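Local coordinates for putative lipoprotein (Campylobacter jejuni subsp. jejuni, PDB 2G5G) that binds heme as a cofacial pair linked to dimerization and probably takes part in bacterial heme transport, at residues A42-L47 against S239-V244. Sequence-based numbering, arbitrary orientation.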
loop_
_atom_site.group_PDB
_atom_site.type_symbol
_atom_site.label_atom_id
_atom_site.label_comp_id
_atom_site.label_asym_id
_atom_site.label_seq_id
_atom_site.Cartn_x
_atom_site.Cartn_y
_atom_site.Cartn_z
ATOM N N ALA A 42 -31.093 21.834 -3.536
ATOM C CA ALA A 42 -30.037 21.168 -4.298
ATOM C C ALA A 42 -30.476 19.783 -4.713
ATOM O O ALA A 42 -31.341 19.192 -4.074
ATOM C CB ALA A 42 -28.739 21.107 -3.482
ATOM N N ASP A 43 -29.898 19.274 -5.805
ATOM C CA ASP A 43 -30.082 17.868 -6.192
ATOM C C ASP A 43 -29.045 16.933 -5.567
ATOM O O ASP A 43 -29.324 15.749 -5.327
ATOM C CB ASP A 43 -30.046 17.721 -7.738
ATOM C CG ASP A 43 -31.073 18.608 -8.409
ATOM O OD1 ASP A 43 -32.255 18.365 -8.148
ATOM O OD2 ASP A 43 -30.711 19.575 -9.116
ATOM N N VAL A 44 -27.855 17.471 -5.357
ATOM C CA VAL A 44 -26.738 16.745 -4.764
ATOM C C VAL A 44 -26.166 17.595 -3.616
ATOM O O VAL A 44 -25.758 18.744 -3.819
ATOM C CB VAL A 44 -25.613 16.509 -5.792
ATOM C CG1 VAL A 44 -24.436 15.798 -5.136
ATOM C CG2 VAL A 44 -26.154 15.708 -7.029
ATOM N N ILE A 45 -26.106 17.016 -2.440
ATOM C CA ILE A 45 -25.559 17.715 -1.288
ATOM C C ILE A 45 -24.314 16.950 -0.896
ATOM O O ILE A 45 -24.390 15.770 -0.554
ATOM C CB ILE A 45 -26.562 17.758 -0.091
ATOM C CG1 ILE A 45 -27.807 18.562 -0.463
ATOM C CG2 ILE A 45 -25.895 18.386 1.151
ATOM C CD1 ILE A 45 -29.090 18.095 0.246
ATOM N N LEU A 46 -23.154 17.596 -0.986
ATOM C CA LEU A 46 -21.934 16.973 -0.480
ATOM C C LEU A 46 -21.627 17.417 0.950
ATOM O O LEU A 46 -21.639 18.608 1.222
ATOM C CB LEU A 46 -20.724 17.241 -1.377
ATOM C CG LEU A 46 -20.734 16.733 -2.812
ATOM C CD1 LEU A 46 -21.533 17.681 -3.632
ATOM C CD2 LEU A 46 -19.294 16.718 -3.335
ATOM N N LEU A 47 -21.373 16.452 1.837
ATOM C CA LEU A 47 -21.101 16.709 3.269
ATOM C C LEU A 47 -19.713 16.185 3.581
ATOM O O LEU A 47 -19.476 14.952 3.577
ATOM C CB LEU A 47 -22.096 15.952 4.149
ATOM C CG LEU A 47 -22.713 16.599 5.392
ATOM C CD1 LEU A 47 -23.225 15.564 6.392
ATOM C CD2 LEU A 47 -21.982 17.793 6.061
ATOM N N SER A 239 -23.231 17.727 -15.801
ATOM C CA SER A 239 -24.481 17.679 -15.054
ATOM C C SER A 239 -25.105 19.074 -14.976
ATOM O O SER A 239 -24.402 20.059 -14.745
ATOM C CB SER A 239 -24.227 17.178 -13.639
ATOM O OG SER A 239 -25.472 17.008 -12.963
ATOM N N SER A 240 -26.427 19.164 -15.158
ATOM C CA SER A 240 -27.140 20.394 -14.817
ATOM C C SER A 240 -27.782 20.357 -13.417
ATOM O O SER A 240 -28.494 21.290 -13.053
ATOM C CB SER A 240 -28.201 20.744 -15.847
ATOM O OG SER A 240 -27.596 21.262 -17.013
ATOM N N LYS A 241 -27.544 19.290 -12.656
ATOM C CA LYS A 241 -28.019 19.192 -11.263
ATOM C C LYS A 241 -27.503 20.349 -10.449
ATOM O O LYS A 241 -26.362 20.825 -10.660
ATOM C CB LYS A 241 -27.573 17.881 -10.596
ATOM C CG LYS A 241 -28.363 16.646 -11.074
ATOM C CD LYS A 241 -28.034 15.431 -10.256
ATOM C CE LYS A 241 -28.930 14.213 -10.627
ATOM N NZ LYS A 241 -28.456 13.092 -9.722
ATOM N N LYS A 242 -28.312 20.801 -9.507
ATOM C CA LYS A 242 -27.834 21.821 -8.562
ATOM C C LYS A 242 -27.027 21.139 -7.479
ATOM O O LYS A 242 -27.530 20.258 -6.772
ATOM C CB LYS A 242 -29.007 22.574 -7.950
ATOM C CG LYS A 242 -29.786 23.369 -9.035
ATOM C CD LYS A 242 -31.135 23.810 -8.498
ATOM C CE LYS A 242 -31.944 24.532 -9.581
ATOM N NZ LYS A 242 -32.225 23.608 -10.752
ATOM N N ILE A 243 -25.771 21.562 -7.361
ATOM C CA ILE A 243 -24.802 20.969 -6.443
ATOM C C ILE A 243 -24.525 21.934 -5.280
ATOM O O ILE A 243 -24.228 23.118 -5.503
ATOM C CB ILE A 243 -23.435 20.712 -7.151
ATOM C CG1 ILE A 243 -23.591 20.062 -8.571
ATOM C CG2 ILE A 243 -22.519 19.886 -6.236
ATOM C CD1 ILE A 243 -24.450 18.694 -8.574
ATOM N N VAL A 244 -24.532 21.424 -4.052
ATOM C CA VAL A 244 -24.188 22.241 -2.872
ATOM C C VAL A 244 -23.241 21.447 -1.965
ATOM O O VAL A 244 -23.407 20.227 -1.765
ATOM C CB VAL A 244 -25.432 22.760 -2.077
ATOM C CG1 VAL A 244 -26.222 21.587 -1.463
ATOM C CG2 VAL A 244 -24.997 23.744 -0.998
HETATM O O HOH W 1 -29.799 13.964 -7.371
HETATM O O HOH W 2 -32.382 21.014 -10.448
#
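Asp43 grips Lys242 through both side chain and backbone. Its OD2 takes the amide N of Lys242 at 2.7 Å, almost straight (168°), on the lone pair turned away from OD1, while its own N gives a more bent bond back to Lys242 O. That carbonyl serves two donors, the second being Val44 N at 3.1 Å. A chi1 of -56° swings the carboxylate of Asp43 opposite its own carbonyl carbon and over beside its backbone N, where OD2 meets the Lys242 amide. A water joins Asp43 OD2 to Lys242 NZ, the two charges staying 4.6 Å apart. Another runs from Asp43 O to Lys241 NZ, which also bonds directly to the carbonyls of Leu208 and His211; the extended Lys241 chain runs past Asp43 CB and crosses the Val44 side chain at roughly a right angle, CD against CG2.

From here the two segments run on as neighbouring parallel strands, 44-49 and 243-248, inside the mixed sheet of the ChaN fold. Val244 N bonds to Val44 O, then Leu46 N to Val244 O at 2.8 Å. On the opposite edge strand 44-49 pairs with 214-220, so it is an interior strand.

Val44 and Ile243 lie side by side on one face, CB to CD1 3.7 Å, and Leu46 CD1 rests against Ile243 CG2; helix 230-236 packs here, touching Leu46 and Ile243. Ile45 and Val244 share the other face, where Val244 CG1 touches both Ile45 CG1 and, from the loop before the strand, Ala42 CB, the latter tight at 3.3 Å; Ile45 also meets Leu67 of helix 54-73.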